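Signal transduction histidine kinase, LytS (Clostridium beijerinckii, PDB 5XSJ) probably acts as a membrane sensor histidine kinase of a two-component system, and is represented here by its N-terminal part without the kinase domain. Local coordinates at residues N37-N42 and S96-K101; L57-I62 and D79-L84; D71-I76 and Q130-A135; D85-S90 and N116-C121. One frame throughout, in Å; residues are numbered along the deposited sequence.

Overall arrangement
The chain folds as four long helices, each antiparallel to the one before it, an up-and-down bundle of 15-42, 45-67, 73-99 and 104-133. Helix 73-99 takes part in all four contacts. From its start to its end it meets helix 104-133 (contact 3), helix 45-67 (contact 2), helix 104-133 again (contact 4) and helix 15-42 (contact 1). Contacts 1 and 3 lie on opposite sides of the chain's centre, with their own centres about 37 Å apart. Contacts 2 and 4 are buried near the middle, centre to centre about 10 Å, and touch through Lys-59 and Asp-85. Helix 73-99 thus ties the bundle together along its length. The domain is probably the sensory part of the kinase.

Contact 1 (N37-N42 and S96-K101); sequences NQYILN and SAYENK
The ring of Tyr-39 carries the edge of Tyr-98 over one face, with Glu-99 OE2 at its own edge. The two rings form a T-shaped pair. Their centroids are 5.3 Å apart and their planes are 69° apart. Atom CE2 of Tyr-98 sits over the Tyr-39 ring, toward its rim. One face of Tyr-98 in turn is covered by the backbone of Ile-40. Ile-40 CA stands 4.2 Å from the centroid of the Tyr-98 ring, close to the ring normal, as a CH-pi contact. The end of the Ile-40 side chain adds to this: CD1 lies 3.9 Å from Tyr-98 CB.

The phenol of Tyr-39 donates a short hydrogen bond of 2.5 Å from OH to Glu-99 OE2. The carboxylate uses its anti lone pair and stands nearly upright to the ring, with 83° between the planes. Glu-99 CG lies beside the backbone N (chi1 -68°), and the extended chain beyond it carries OE2 to the Tyr-39 hydroxyl. The same oxygen has a salt bridge to Lys-48, which would favour a charged carboxylate. Ile-40 also packs on Tyr-107 and Phe-111 of helix 104-133.

Helix 73-99 ends just here. Lys-101 has positive phi, and its N bonds back to Tyr-98 O at 2.9 Å. A T-shaped tyrosine pair thus joins the C-terminal ends of two helices of a four-helix bundle, next to a Schellman motif.

Contact 2 (L57-I62 and D79-L84); sequences LAKQKI and DLDNTL
Lys-59 reaches Asp-81 because its chain starts off away from its backbone N and then bends at chi2 (76°). The bend carries the ammonium group across the gap between the helices. Asp-81 also swings its carboxylate to the side remote from its own backbone N, and the two side chains meet at about a right angle. Lys-59 NZ bonds to Asp-81 OD1 at 2.9 Å as a salt bridge. The approach is from above the carboxylate plane, 38° out of it.

Both groups have further charged partners. The stronger partner of Lys-59 NZ is Asp-85, and that of Asp-81 is Lys-66, through OD2. This alternation of charges would probably keep each group ionised. A water adds a second link, giving one hydrogen bond to Lys-59 O and one to Asp-81 OD1, each 2.8 Å.

Beside the charges lies an apolar layer. Ile-62 CD1 touches Leu-80 CG and Leu-84 CD2, each at 3.8 Å. Its other branch, CG2, rests 3.8 Å from Asp-81 CB. Leu-84 CD2 settles against the backbone of Lys-59, 3.6 Å from its N, and also meets Ala-58 CB.

The short helix axes run antiparallel at 156°, 10.3 Å apart. The apolar layer faces the bundle core here, and the charges line its flank. Helices 45-67 and 73-99 are consecutive antiparallel helices of an up-and-down four-helix bundle.

Contact 3 (D71-I76 and Q130-A135); sequences DVNQYI and QNFLEA
Asn-73 slides past Asn-131, the two amides running in opposite directions and lying nearly coplanar, 18° apart. The contact joins the start of helix 73-99 to the end of helix 104-133, at one end of the four-helix bundle. Asn-131 ND2 donates to Asn-73 OD1 at 3.3 Å. The bond is long but straight, with 163° at the hydrogen. The donor arrives nearly along the C=O axis, and the acceptor stays in the amide plane of Asn-131. This single, rather long bond is the hydrogen bond between the two segments.

Ile-76 comes at Asn-131 from the opposite direction. Its CD1 ends 3.2 Å from Asn-131 ND2, a tight and somewhat doubtful approach for a methyl group. Val-72 CG1 grazes the same nitrogen at 4.3 Å.

Outside the pair, Asp-70 OD2 accepts hydrogen bonds from the backbone N of both Val-72 and Asn-73. This is consistent with Asp-70 holding the first turn of the helix. Phe-132 packs in turn on Met-15, Asn-18 and Thr-22 of helix 15-42, so a third helix closes around the site.

On the far branch of the Asn-73 amide, ND2 meets the Phe-132 ring obliquely, and its closest approach is 3.3 Å, to CE1.

Contact 4 (D85-S90 and N116-C121); sequences DSYIES and NIASYC
Ile-117 presses both branches of its side chain onto helix 73-99. Its CG2 methyl lies 3.6 Å from Tyr-87 CB and equally near the backbone N of that residue. The longer branch, with CG1 beside the backbone N of Ile-117 (chi1 -63°), places CD1 between two serines. There CD1 is 3.8 Å from Ser-86 CB and 3.5 Å from Ser-90 OG. Next to it, Ala-118 CB approaches the Tyr-87 ring obliquely, 4.1 Å from CD1.

Ser-86, Ser-90 and Ala-118 are small residues at this crossing. The axes of the two segments are 8.9 Å apart and antiparallel at 159°. The backbones are closest at Tyr-87 and Ile-117, whose CA atoms are 5.6 Å apart.

A second shell surrounds these groups. Tyr-87 OH is hydrogen-bonded to Ser-32, and its side chain packs on Leu-33 and Phe-36 of helix 15-42 and on Tyr-51 and Val-55 of helix 45-67. The tyrosine therefore touches all three other helices of the four-helix bundle. Ile-117 also packs on Thr-83, one turn from Tyr-87. Ser-86 OG is hydrogen-bonded to the backbone of the chain of another protein, so the contact lies close to that interface.

The hydroxyls of Ser-86 and Tyr-87 find their hydrogen-bond partners elsewhere. The link between the two segments is thus van der Waals packing of methyl groups against side chains and backbone, with Ile-117 at its centre.

Contact 1 (N37-N42 and S96-K101)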
loop_
_atom_site.group_PDB
_atom_site.type_symbol
_atom_site.label_atom_id
_atom_site.label_comp_id
_atom_site.label_asym_id
_atom_site.label_seq_id
_atom_site.Cartn_x
_atom_site.Cartn_y
_atom_site.Cartn_z
ATOM N N ASN B 37 -2.445 0.638 -19.489
ATOM C CA ASN B 37 -1.183 0.061 -19.037
ATOM C C ASN B 37 -0.368 -0.530 -20.186
ATOM O O ASN B 37 0.811 -0.212 -20.358
ATOM C CB ASN B 37 -1.441 -1.020 -17.987
ATOM C CG ASN B 37 -1.831 -0.447 -16.623
ATOM O OD1 ASN B 37 -1.567 0.717 -16.317
ATOM N ND2 ASN B 37 -2.450 -1.276 -15.795
ATOM N N GLN B 38 -0.996 -1.393 -20.973
ATOM C CA GLN B 38 -0.311 -2.003 -22.115
ATOM C C GLN B 38 0.158 -0.967 -23.112
ATOM O O GLN B 38 1.234 -1.108 -23.691
ATOM C CB GLN B 38 -1.220 -3.015 -22.814
ATOM C CG GLN B 38 -1.551 -4.239 -21.948
ATOM C CD GLN B 38 -2.585 -5.124 -22.609
ATOM O OE1 GLN B 38 -2.366 -5.648 -23.706
ATOM N NE2 GLN B 38 -3.741 -5.254 -21.975
ATOM N N TYR B 39 -0.634 0.082 -23.313
ATOM C CA TYR B 39 -0.242 1.112 -24.266
ATOM C C TYR B 39 1.023 1.833 -23.823
ATOM O O TYR B 39 1.948 2.007 -24.616
ATOM C CB TYR B 39 -1.355 2.130 -24.478
ATOM C CG TYR B 39 -0.956 3.228 -25.443
ATOM C CD1 TYR B 39 -0.691 2.936 -26.786
ATOM C CD2 TYR B 39 -0.834 4.542 -25.022
ATOM C CE1 TYR B 39 -0.313 3.935 -27.685
ATOM C CE2 TYR B 39 -0.463 5.554 -25.912
ATOM C CZ TYR B 39 -0.205 5.239 -27.243
ATOM O OH TYR B 39 0.148 6.231 -28.126
ATOM N N ILE B 40 1.064 2.251 -22.558
ATOM C CA ILE B 40 2.238 2.940 -22.029
ATOM C C ILE B 40 3.482 2.046 -22.075
ATOM O O ILE B 40 4.594 2.537 -22.278
ATOM C CB ILE B 40 2.006 3.419 -20.562
ATOM C CG1 ILE B 40 0.859 4.431 -20.503
ATOM C CG2 ILE B 40 3.285 4.020 -19.962
ATOM C CD1 ILE B 40 0.964 5.540 -21.563
ATOM N N LEU B 41 3.293 0.738 -21.899
ATOM C CA LEU B 41 4.419 -0.192 -21.868
ATOM C C LEU B 41 4.917 -0.626 -23.243
ATOM O O LEU B 41 6.046 -1.091 -23.350
ATOM C CB LEU B 41 4.072 -1.444 -21.063
ATOM C CG LEU B 41 3.857 -1.319 -19.550
ATOM C CD1 LEU B 41 4.154 -2.659 -18.891
ATOM C CD2 LEU B 41 4.708 -0.215 -18.951
ATOM N N ASN B 42 4.105 -0.480 -24.292
ATOM C CA ASN B 42 4.536 -0.920 -25.633
ATOM C C ASN B 42 4.107 -0.040 -26.819
ATOM O O ASN B 42 4.717 -0.082 -27.886
ATOM C CB ASN B 42 4.042 -2.345 -25.893
ATOM C CG ASN B 42 4.594 -2.922 -27.195
ATOM O OD1 ASN B 42 5.810 -2.934 -27.423
ATOM N ND2 ASN B 42 3.694 -3.363 -28.076
ATOM N N SER B 96 -0.035 11.711 -22.888
ATOM C CA SER B 96 0.566 12.895 -23.472
ATOM C C SER B 96 2.086 12.965 -23.270
ATOM O O SER B 96 2.818 13.245 -24.208
ATOM C CB SER B 96 -0.110 14.134 -22.898
ATOM O OG SER B 96 0.468 15.303 -23.424
ATOM N N ALA B 97 2.563 12.719 -22.057
ATOM C CA ALA B 97 4.002 12.723 -21.800
ATOM C C ALA B 97 4.675 11.554 -22.503
ATOM O O ALA B 97 5.783 11.676 -23.014
ATOM C CB ALA B 97 4.286 12.676 -20.291
ATOM N N TYR B 98 3.993 10.416 -22.522
ATOM C CA TYR B 98 4.502 9.224 -23.179
ATOM C C TYR B 98 4.730 9.457 -24.671
ATOM O O TYR B 98 5.784 9.115 -25.213
ATOM C CB TYR B 98 3.533 8.064 -22.982
ATOM C CG TYR B 98 3.871 6.828 -23.786
ATOM C CD1 TYR B 98 4.948 6.030 -23.441
ATOM C CD2 TYR B 98 3.106 6.454 -24.881
ATOM C CE1 TYR B 98 5.255 4.897 -24.154
ATOM C CE2 TYR B 98 3.415 5.319 -25.615
ATOM C CZ TYR B 98 4.489 4.547 -25.238
ATOM O OH TYR B 98 4.810 3.417 -25.940
ATOM N N GLU B 99 3.734 10.033 -25.336
ATOM C CA GLU B 99 3.794 10.209 -26.783
ATOM C C GLU B 99 4.782 11.312 -27.169
ATOM O O GLU B 99 5.297 11.327 -28.281
ATOM C CB GLU B 99 2.401 10.498 -27.326
ATOM C CG GLU B 99 1.483 9.301 -27.216
ATOM C CD GLU B 99 0.083 9.579 -27.732
ATOM O OE1 GLU B 99 -0.281 10.770 -27.815
ATOM O OE2 GLU B 99 -0.650 8.609 -28.052
ATOM N N ASN B 100 5.041 12.222 -26.234
ATOM C CA ASN B 100 6.115 13.208 -26.355
ATOM C C ASN B 100 7.500 12.640 -26.089
ATOM O O ASN B 100 8.485 13.377 -26.094
ATOM C CB ASN B 100 5.886 14.367 -25.389
ATOM C CG ASN B 100 5.254 15.547 -26.058
ATOM O OD1 ASN B 100 5.938 16.332 -26.720
ATOM N ND2 ASN B 100 3.938 15.689 -25.896
ATOM N N LYS B 101 7.558 11.337 -25.826
ATOM C CA LYS B 101 8.809 10.627 -25.539
ATOM C C LYS B 101 9.604 11.285 -24.415
ATOM O O LYS B 101 10.809 11.485 -24.514
ATOM C CB LYS B 101 9.643 10.509 -26.815
ATOM C CG LYS B 101 8.942 9.669 -27.878
ATOM C CD LYS B 101 9.763 9.530 -29.146
ATOM C CE LYS B 101 11.006 8.676 -28.924
ATOM N NZ LYS B 101 11.927 8.740 -30.098
#

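Contact 2 (L57-I62 and D79-L84)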
loop_
_atom_site.group_PDB
_atom_site.type_symbol
_atom_site.label_atom_id
_atom_site.label_comp_id
_atom_site.label_asym_id
_atom_site.label_seq_id
_atom_site.Cartn_x
_atom_site.Cartn_y
_atom_site.Cartn_z
ATOM N N LEU B 57 -17.446 4.608 -22.426
ATOM C CA LEU B 57 -18.597 3.808 -22.057
ATOM C C LEU B 57 -18.857 3.872 -20.549
ATOM O O LEU B 57 -20.011 3.933 -20.113
ATOM C CB LEU B 57 -18.403 2.358 -22.512
ATOM C CG LEU B 57 -18.376 2.101 -24.028
ATOM C CD1 LEU B 57 -17.824 0.713 -24.335
ATOM C CD2 LEU B 57 -19.769 2.272 -24.636
ATOM N N ALA B 58 -17.797 3.834 -19.745
ATOM C CA ALA B 58 -17.967 3.959 -18.288
ATOM C C ALA B 58 -18.586 5.316 -17.924
ATOM O O ALA B 58 -19.509 5.404 -17.122
ATOM C CB ALA B 58 -16.624 3.767 -17.577
ATOM N N LYS B 59 -18.066 6.374 -18.535
ATOM C CA LYS B 59 -18.578 7.724 -18.322
ATOM C C LYS B 59 -20.079 7.872 -18.656
ATOM O O LYS B 59 -20.850 8.440 -17.869
ATOM C CB LYS B 59 -17.753 8.705 -19.162
ATOM C CG LYS B 59 -18.137 10.157 -18.992
ATOM C CD LYS B 59 -17.628 10.729 -17.674
ATOM C CE LYS B 59 -18.127 12.164 -17.488
ATOM N NZ LYS B 59 -17.852 12.674 -16.118
ATOM N N GLN B 60 -20.492 7.363 -19.815
ATOM C CA GLN B 60 -21.886 7.473 -20.259
ATOM C C GLN B 60 -22.825 6.721 -19.337
ATOM O O GLN B 60 -23.887 7.222 -18.977
ATOM C CB GLN B 60 -22.049 6.940 -21.693
ATOM C CG GLN B 60 -23.385 7.314 -22.372
ATOM C CD GLN B 60 -24.523 6.343 -22.050
ATOM O OE1 GLN B 60 -24.308 5.298 -21.423
ATOM N NE2 GLN B 60 -25.737 6.679 -22.492
ATOM N N LYS B 61 -22.440 5.503 -18.975
ATOM C CA LYS B 61 -23.298 4.676 -18.132
ATOM C C LYS B 61 -23.388 5.213 -16.705
ATOM O O LYS B 61 -24.441 5.129 -16.081
ATOM C CB LYS B 61 -22.816 3.226 -18.150
ATOM C CG LYS B 61 -22.998 2.604 -19.523
ATOM C CD LYS B 61 -22.486 1.183 -19.625
ATOM C CE LYS B 61 -22.632 0.689 -21.078
ATOM N NZ LYS B 61 -22.070 -0.671 -21.297
ATOM N N ILE B 62 -22.302 5.779 -16.189
ATOM C CA ILE B 62 -22.388 6.470 -14.900
ATOM C C ILE B 62 -23.396 7.623 -15.003
ATOM O O ILE B 62 -24.228 7.827 -14.110
ATOM C CB ILE B 62 -21.018 7.009 -14.437
ATOM C CG1 ILE B 62 -20.079 5.849 -14.085
ATOM C CG2 ILE B 62 -21.190 7.927 -13.223
ATOM C CD1 ILE B 62 -18.654 6.286 -13.884
ATOM N N ASP B 79 -19.362 10.834 -6.391
ATOM C CA ASP B 79 -17.967 10.522 -6.080
ATOM C C ASP B 79 -17.330 9.682 -7.187
ATOM O O ASP B 79 -16.177 9.880 -7.555
ATOM C CB ASP B 79 -17.851 9.773 -4.747
ATOM C CG ASP B 79 -18.102 10.664 -3.539
ATOM O OD1 ASP B 79 -18.043 11.911 -3.677
ATOM O OD2 ASP B 79 -18.347 10.106 -2.442
ATOM N N LEU B 80 -18.089 8.717 -7.689
ATOM C CA LEU B 80 -17.583 7.823 -8.711
ATOM C C LEU B 80 -17.373 8.585 -10.033
ATOM O O LEU B 80 -16.353 8.433 -10.694
ATOM C CB LEU B 80 -18.547 6.644 -8.888
ATOM C CG LEU B 80 -18.337 5.769 -10.125
ATOM C CD1 LEU B 80 -16.926 5.159 -10.167
ATOM C CD2 LEU B 80 -19.407 4.697 -10.200
ATOM N N ASP B 81 -18.334 9.421 -10.397
ATOM C CA ASP B 81 -18.255 10.218 -11.626
ATOM C C ASP B 81 -17.060 11.164 -11.608
ATOM O O ASP B 81 -16.290 11.243 -12.567
ATOM C CB ASP B 81 -19.553 11.005 -11.808
ATOM C CG ASP B 81 -19.722 11.555 -13.230
ATOM O OD1 ASP B 81 -19.134 10.996 -14.185
ATOM O OD2 ASP B 81 -20.456 12.555 -13.386
ATOM N N ASN B 82 -16.900 11.889 -10.506
ATOM C CA ASN B 82 -15.736 12.751 -10.345
ATOM C C ASN B 82 -14.421 11.988 -10.317
ATOM O O ASN B 82 -13.433 12.429 -10.870
ATOM C CB ASN B 82 -15.882 13.576 -9.081
ATOM C CG ASN B 82 -16.846 14.700 -9.266
ATOM O OD1 ASN B 82 -16.932 15.263 -10.359
ATOM N ND2 ASN B 82 -17.598 15.028 -8.225
ATOM N N THR B 83 -14.416 10.827 -9.683
ATOM C CA THR B 83 -13.195 10.044 -9.586
ATOM C C THR B 83 -12.807 9.527 -10.970
ATOM O O THR B 83 -11.628 9.479 -11.313
ATOM C CB THR B 83 -13.368 8.878 -8.578
ATOM O OG1 THR B 83 -13.757 9.421 -7.314
ATOM C CG2 THR B 83 -12.091 8.084 -8.406
ATOM N N LEU B 84 -13.796 9.155 -11.778
ATOM C CA LEU B 84 -13.505 8.753 -13.153
ATOM C C LEU B 84 -12.891 9.906 -13.938
ATOM O O LEU B 84 -11.925 9.706 -14.679
ATOM C CB LEU B 84 -14.765 8.255 -13.867
ATOM C CG LEU B 84 -14.457 7.642 -15.248
ATOM C CD1 LEU B 84 -13.688 6.335 -15.088
ATOM C CD2 LEU B 84 -15.717 7.414 -16.074
HETATM O O HOH W 1 -20.957 10.771 -16.362
#

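Contact 3 (D71-I76 and Q130-A135)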
loop_
_atom_site.group_PDB
_atom_site.type_symbol
_atom_site.label_atom_id
_atom_site.label_comp_id
_atom_site.label_asym_id
_atom_site.label_seq_id
_atom_site.Cartn_x
_atom_site.Cartn_y
_atom_site.Cartn_z
ATOM N N ASP B 71 -31.710 9.224 -2.999
ATOM C CA ASP B 71 -31.033 10.109 -2.040
ATOM C C ASP B 71 -29.636 9.649 -1.619
ATOM O O ASP B 71 -28.773 10.476 -1.341
ATOM C CB ASP B 71 -31.889 10.286 -0.778
ATOM C CG ASP B 71 -33.058 11.234 -0.989
ATOM O OD1 ASP B 71 -32.928 12.172 -1.810
ATOM O OD2 ASP B 71 -34.101 11.044 -0.322
ATOM N N VAL B 72 -29.414 8.341 -1.558
ATOM C CA VAL B 72 -28.138 7.818 -1.073
ATOM C C VAL B 72 -27.137 7.572 -2.203
ATOM O O VAL B 72 -25.991 8.028 -2.124
ATOM C CB VAL B 72 -28.343 6.509 -0.276
ATOM C CG1 VAL B 72 -27.013 5.801 -0.020
ATOM C CG2 VAL B 72 -29.063 6.798 1.041
ATOM N N ASN B 73 -27.568 6.857 -3.244
ATOM C CA ASN B 73 -26.690 6.508 -4.355
ATOM C C ASN B 73 -26.187 7.737 -5.091
ATOM O O ASN B 73 -25.137 7.707 -5.711
ATOM C CB ASN B 73 -27.401 5.582 -5.336
ATOM C CG ASN B 73 -27.727 4.237 -4.733
ATOM O OD1 ASN B 73 -27.093 3.796 -3.768
ATOM N ND2 ASN B 73 -28.721 3.565 -5.308
ATOM N N GLN B 74 -26.984 8.796 -5.039
ATOM C CA GLN B 74 -26.648 10.116 -5.549
ATOM C C GLN B 74 -25.234 10.553 -5.149
ATOM O O GLN B 74 -24.454 11.024 -5.988
ATOM C CB GLN B 74 -27.675 11.107 -5.007
ATOM C CG GLN B 74 -27.871 12.405 -5.738
ATOM C CD GLN B 74 -28.786 13.357 -4.955
ATOM O OE1 GLN B 74 -29.089 13.122 -3.778
ATOM N NE2 GLN B 74 -29.228 14.426 -5.607
ATOM N N TYR B 75 -24.923 10.399 -3.860
ATOM C CA TYR B 75 -23.628 10.779 -3.286
ATOM C C TYR B 75 -22.493 9.892 -3.771
ATOM O O TYR B 75 -21.409 10.383 -4.055
ATOM C CB TYR B 75 -23.680 10.744 -1.743
ATOM C CG TYR B 75 -24.518 11.870 -1.193
ATOM C CD1 TYR B 75 -23.989 13.146 -1.074
ATOM C CD2 TYR B 75 -25.847 11.672 -0.842
ATOM C CE1 TYR B 75 -24.751 14.193 -0.609
ATOM C CE2 TYR B 75 -26.623 12.722 -0.371
ATOM C CZ TYR B 75 -26.067 13.979 -0.258
ATOM O OH TYR B 75 -26.812 15.034 0.208
ATOM N N ILE B 76 -22.746 8.591 -3.844
ATOM C CA ILE B 76 -21.752 7.640 -4.314
ATOM C C ILE B 76 -21.498 7.830 -5.811
ATOM O O ILE B 76 -20.360 7.744 -6.271
ATOM C CB ILE B 76 -22.195 6.185 -4.041
ATOM C CG1 ILE B 76 -22.498 5.990 -2.556
ATOM C CG2 ILE B 76 -21.116 5.195 -4.486
ATOM C CD1 ILE B 76 -23.154 4.651 -2.235
ATOM N N GLN B 130 -23.706 -3.415 -4.280
ATOM C CA GLN B 130 -24.257 -3.914 -3.032
ATOM C C GLN B 130 -25.530 -3.176 -2.644
ATOM O O GLN B 130 -26.488 -3.794 -2.181
ATOM C CB GLN B 130 -23.239 -3.803 -1.901
ATOM C CG GLN B 130 -22.002 -4.671 -2.066
ATOM C CD GLN B 130 -21.108 -4.603 -0.833
ATOM O OE1 GLN B 130 -21.532 -4.948 0.282
ATOM N NE2 GLN B 130 -19.875 -4.138 -1.020
ATOM N N ASN B 131 -25.534 -1.861 -2.826
ATOM C CA ASN B 131 -26.709 -1.051 -2.527
ATOM C C ASN B 131 -27.908 -1.398 -3.401
ATOM O O ASN B 131 -29.030 -1.497 -2.911
ATOM C CB ASN B 131 -26.377 0.426 -2.678
ATOM C CG ASN B 131 -25.457 0.914 -1.592
ATOM O OD1 ASN B 131 -24.980 0.129 -0.771
ATOM N ND2 ASN B 131 -25.201 2.216 -1.576
ATOM N N PHE B 132 -27.669 -1.569 -4.697
ATOM C CA PHE B 132 -28.715 -2.021 -5.603
ATOM C C PHE B 132 -29.205 -3.416 -5.219
ATOM O O PHE B 132 -30.380 -3.735 -5.366
ATOM C CB PHE B 132 -28.212 -2.024 -7.044
ATOM C CG PHE B 132 -28.061 -0.655 -7.631
ATOM C CD1 PHE B 132 -29.043 0.305 -7.445
ATOM C CD2 PHE B 132 -26.933 -0.326 -8.357
ATOM C CE1 PHE B 132 -28.906 1.571 -7.989
ATOM C CE2 PHE B 132 -26.788 0.933 -8.904
ATOM C CZ PHE B 132 -27.774 1.885 -8.719
ATOM N N LEU B 133 -28.291 -4.243 -4.726
ATOM C CA LEU B 133 -28.628 -5.602 -4.333
ATOM C C LEU B 133 -29.591 -5.612 -3.150
ATOM O O LEU B 133 -30.316 -6.576 -2.952
ATOM C CB LEU B 133 -27.357 -6.384 -3.994
ATOM C CG LEU B 133 -27.437 -7.904 -3.871
ATOM C CD1 LEU B 133 -28.052 -8.520 -5.112
ATOM C CD2 LEU B 133 -26.050 -8.465 -3.656
ATOM N N GLU B 134 -29.626 -4.517 -2.397
ATOM C CA GLU B 134 -30.329 -4.479 -1.123
ATOM C C GLU B 134 -31.594 -3.611 -1.108
ATOM O O GLU B 134 -31.736 -2.736 -0.250
ATOM C CB GLU B 134 -29.366 -3.995 -0.034
ATOM C CG GLU B 134 -28.207 -4.949 0.210
ATOM C CD GLU B 134 -27.059 -4.313 0.976
ATOM O OE1 GLU B 134 -27.180 -3.126 1.358
ATOM O OE2 GLU B 134 -26.033 -4.999 1.196
ATOM N N ALA B 135 -32.512 -3.858 -2.042
ATOM C CA ALA B 135 -33.825 -3.207 -2.022
ATOM C C ALA B 135 -34.759 -3.882 -1.007
ATOM O O ALA B 135 -35.566 -4.755 -1.352
ATOM C CB ALA B 135 -34.449 -3.219 -3.411
#

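Contact 4 (D85-S90 and N116-C121)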
loop_
_atom_site.group_PDB
_atom_site.type_symbol
_atom_site.label_atom_id
_atom_site.label_comp_id
_atom_site.label_asym_id
_atom_site.label_seq_id
_atom_site.Cartn_x
_atom_site.Cartn_y
_atom_site.Cartn_z
ATOM N N ASP B 85 -13.429 11.115 -13.774
ATOM C CA ASP B 85 -12.845 12.281 -14.435
ATOM C C ASP B 85 -11.373 12.447 -14.032
ATOM O O ASP B 85 -10.544 12.832 -14.866
ATOM C CB ASP B 85 -13.615 13.568 -14.102
ATOM C CG ASP B 85 -15.014 13.613 -14.722
ATOM O OD1 ASP B 85 -15.300 12.863 -15.681
ATOM O OD2 ASP B 85 -15.834 14.422 -14.241
ATOM N N SER B 86 -11.048 12.157 -12.766
ATOM C CA SER B 86 -9.653 12.252 -12.308
ATOM C C SER B 86 -8.773 11.213 -12.985
ATOM O O SER B 86 -7.633 11.473 -13.331
ATOM C CB SER B 86 -9.551 12.080 -10.789
ATOM O OG SER B 86 -10.138 13.167 -10.099
ATOM N N TYR B 87 -9.306 10.016 -13.131
ATOM C CA TYR B 87 -8.623 8.966 -13.865
ATOM C C TYR B 87 -8.395 9.371 -15.310
ATOM O O TYR B 87 -7.328 9.157 -15.866
ATOM C CB TYR B 87 -9.443 7.686 -13.813
ATOM C CG TYR B 87 -9.025 6.680 -14.846
ATOM C CD1 TYR B 87 -7.856 5.950 -14.683
ATOM C CD2 TYR B 87 -9.805 6.439 -15.982
ATOM C CE1 TYR B 87 -7.454 5.001 -15.624
ATOM C CE2 TYR B 87 -9.406 5.490 -16.936
ATOM C CZ TYR B 87 -8.232 4.766 -16.748
ATOM O OH TYR B 87 -7.821 3.819 -17.683
ATOM N N ILE B 88 -9.427 9.946 -15.922
ATOM C CA ILE B 88 -9.324 10.402 -17.304
ATOM C C ILE B 88 -8.209 11.436 -17.430
ATOM O O ILE B 88 -7.390 11.378 -18.350
ATOM C CB ILE B 88 -10.676 10.966 -17.790
ATOM C CG1 ILE B 88 -11.673 9.805 -17.912
ATOM C CG2 ILE B 88 -10.519 11.680 -19.126
ATOM C CD1 ILE B 88 -13.119 10.217 -18.051
ATOM N N GLU B 89 -8.133 12.337 -16.459
ATOM C CA GLU B 89 -7.139 13.399 -16.498
ATOM C C GLU B 89 -5.729 12.852 -16.277
ATOM O O GLU B 89 -4.797 13.248 -16.972
ATOM C CB GLU B 89 -7.476 14.463 -15.454
ATOM C CG GLU B 89 -6.606 15.692 -15.499
ATOM C CD GLU B 89 -6.773 16.556 -14.256
ATOM O OE1 GLU B 89 -6.105 17.607 -14.168
ATOM O OE2 GLU B 89 -7.557 16.173 -13.349
ATOM N N SER B 90 -5.571 11.943 -15.314
ATOM C CA SER B 90 -4.265 11.350 -15.026
ATOM C C SER B 90 -3.768 10.469 -16.158
ATOM O O SER B 90 -2.578 10.474 -16.486
ATOM C CB SER B 90 -4.313 10.523 -13.738
ATOM O OG SER B 90 -4.590 11.347 -12.622
ATOM N N ASN B 116 -4.080 3.983 -9.244
ATOM C CA ASN B 116 -4.708 4.192 -7.937
ATOM C C ASN B 116 -6.132 4.665 -8.107
ATOM O O ASN B 116 -7.039 4.154 -7.463
ATOM C CB ASN B 116 -3.931 5.222 -7.088
ATOM C CG ASN B 116 -2.603 4.687 -6.579
ATOM O OD1 ASN B 116 -2.414 3.476 -6.467
ATOM N ND2 ASN B 116 -1.683 5.592 -6.245
ATOM N N ILE B 117 -6.330 5.656 -8.970
ATOM C CA ILE B 117 -7.660 6.218 -9.123
ATOM C C ILE B 117 -8.616 5.185 -9.724
ATOM O O ILE B 117 -9.771 5.100 -9.323
ATOM C CB ILE B 117 -7.646 7.483 -9.984
ATOM C CG1 ILE B 117 -6.818 8.577 -9.302
ATOM C CG2 ILE B 117 -9.068 7.977 -10.219
ATOM C CD1 ILE B 117 -6.588 9.802 -10.186
ATOM N N ALA B 118 -8.128 4.378 -10.660
ATOM C CA ALA B 118 -8.975 3.330 -11.225
ATOM C C ALA B 118 -9.430 2.384 -10.111
ATOM O O ALA B 118 -10.580 1.950 -10.091
ATOM C CB ALA B 118 -8.238 2.578 -12.336
ATOM N N SER B 119 -8.550 2.106 -9.148
ATOM C CA SER B 119 -8.928 1.223 -8.043
ATOM C C SER B 119 -9.979 1.867 -7.164
ATOM O O SER B 119 -10.855 1.173 -6.671
ATOM C CB SER B 119 -7.715 0.813 -7.200
ATOM O OG SER B 119 -7.297 1.864 -6.340
ATOM N N TYR B 120 -9.929 3.185 -6.971
ATOM C CA TYR B 120 -11.011 3.843 -6.221
ATOM C C TYR B 120 -12.349 3.635 -6.932
ATOM O O TYR B 120 -13.361 3.379 -6.278
ATOM C CB TYR B 120 -10.771 5.346 -6.052
ATOM C CG TYR B 120 -9.437 5.727 -5.451
ATOM C CD1 TYR B 120 -8.760 4.876 -4.578
ATOM C CD2 TYR B 120 -8.847 6.945 -5.771
ATOM C CE1 TYR B 120 -7.532 5.236 -4.047
ATOM C CE2 TYR B 120 -7.640 7.316 -5.239
ATOM C CZ TYR B 120 -6.980 6.466 -4.388
ATOM O OH TYR B 120 -5.775 6.863 -3.880
ATOM N N CYS B 121 -12.351 3.760 -8.268
ATOM C CA CYS B 121 -13.568 3.542 -9.061
ATOM C C CYS B 121 -14.151 2.135 -8.809
ATOM O O CYS B 121 -15.350 1.978 -8.611
ATOM C CB CYS B 121 -13.286 3.758 -10.565
ATOM S SG CYS B 121 -12.928 5.488 -11.020
#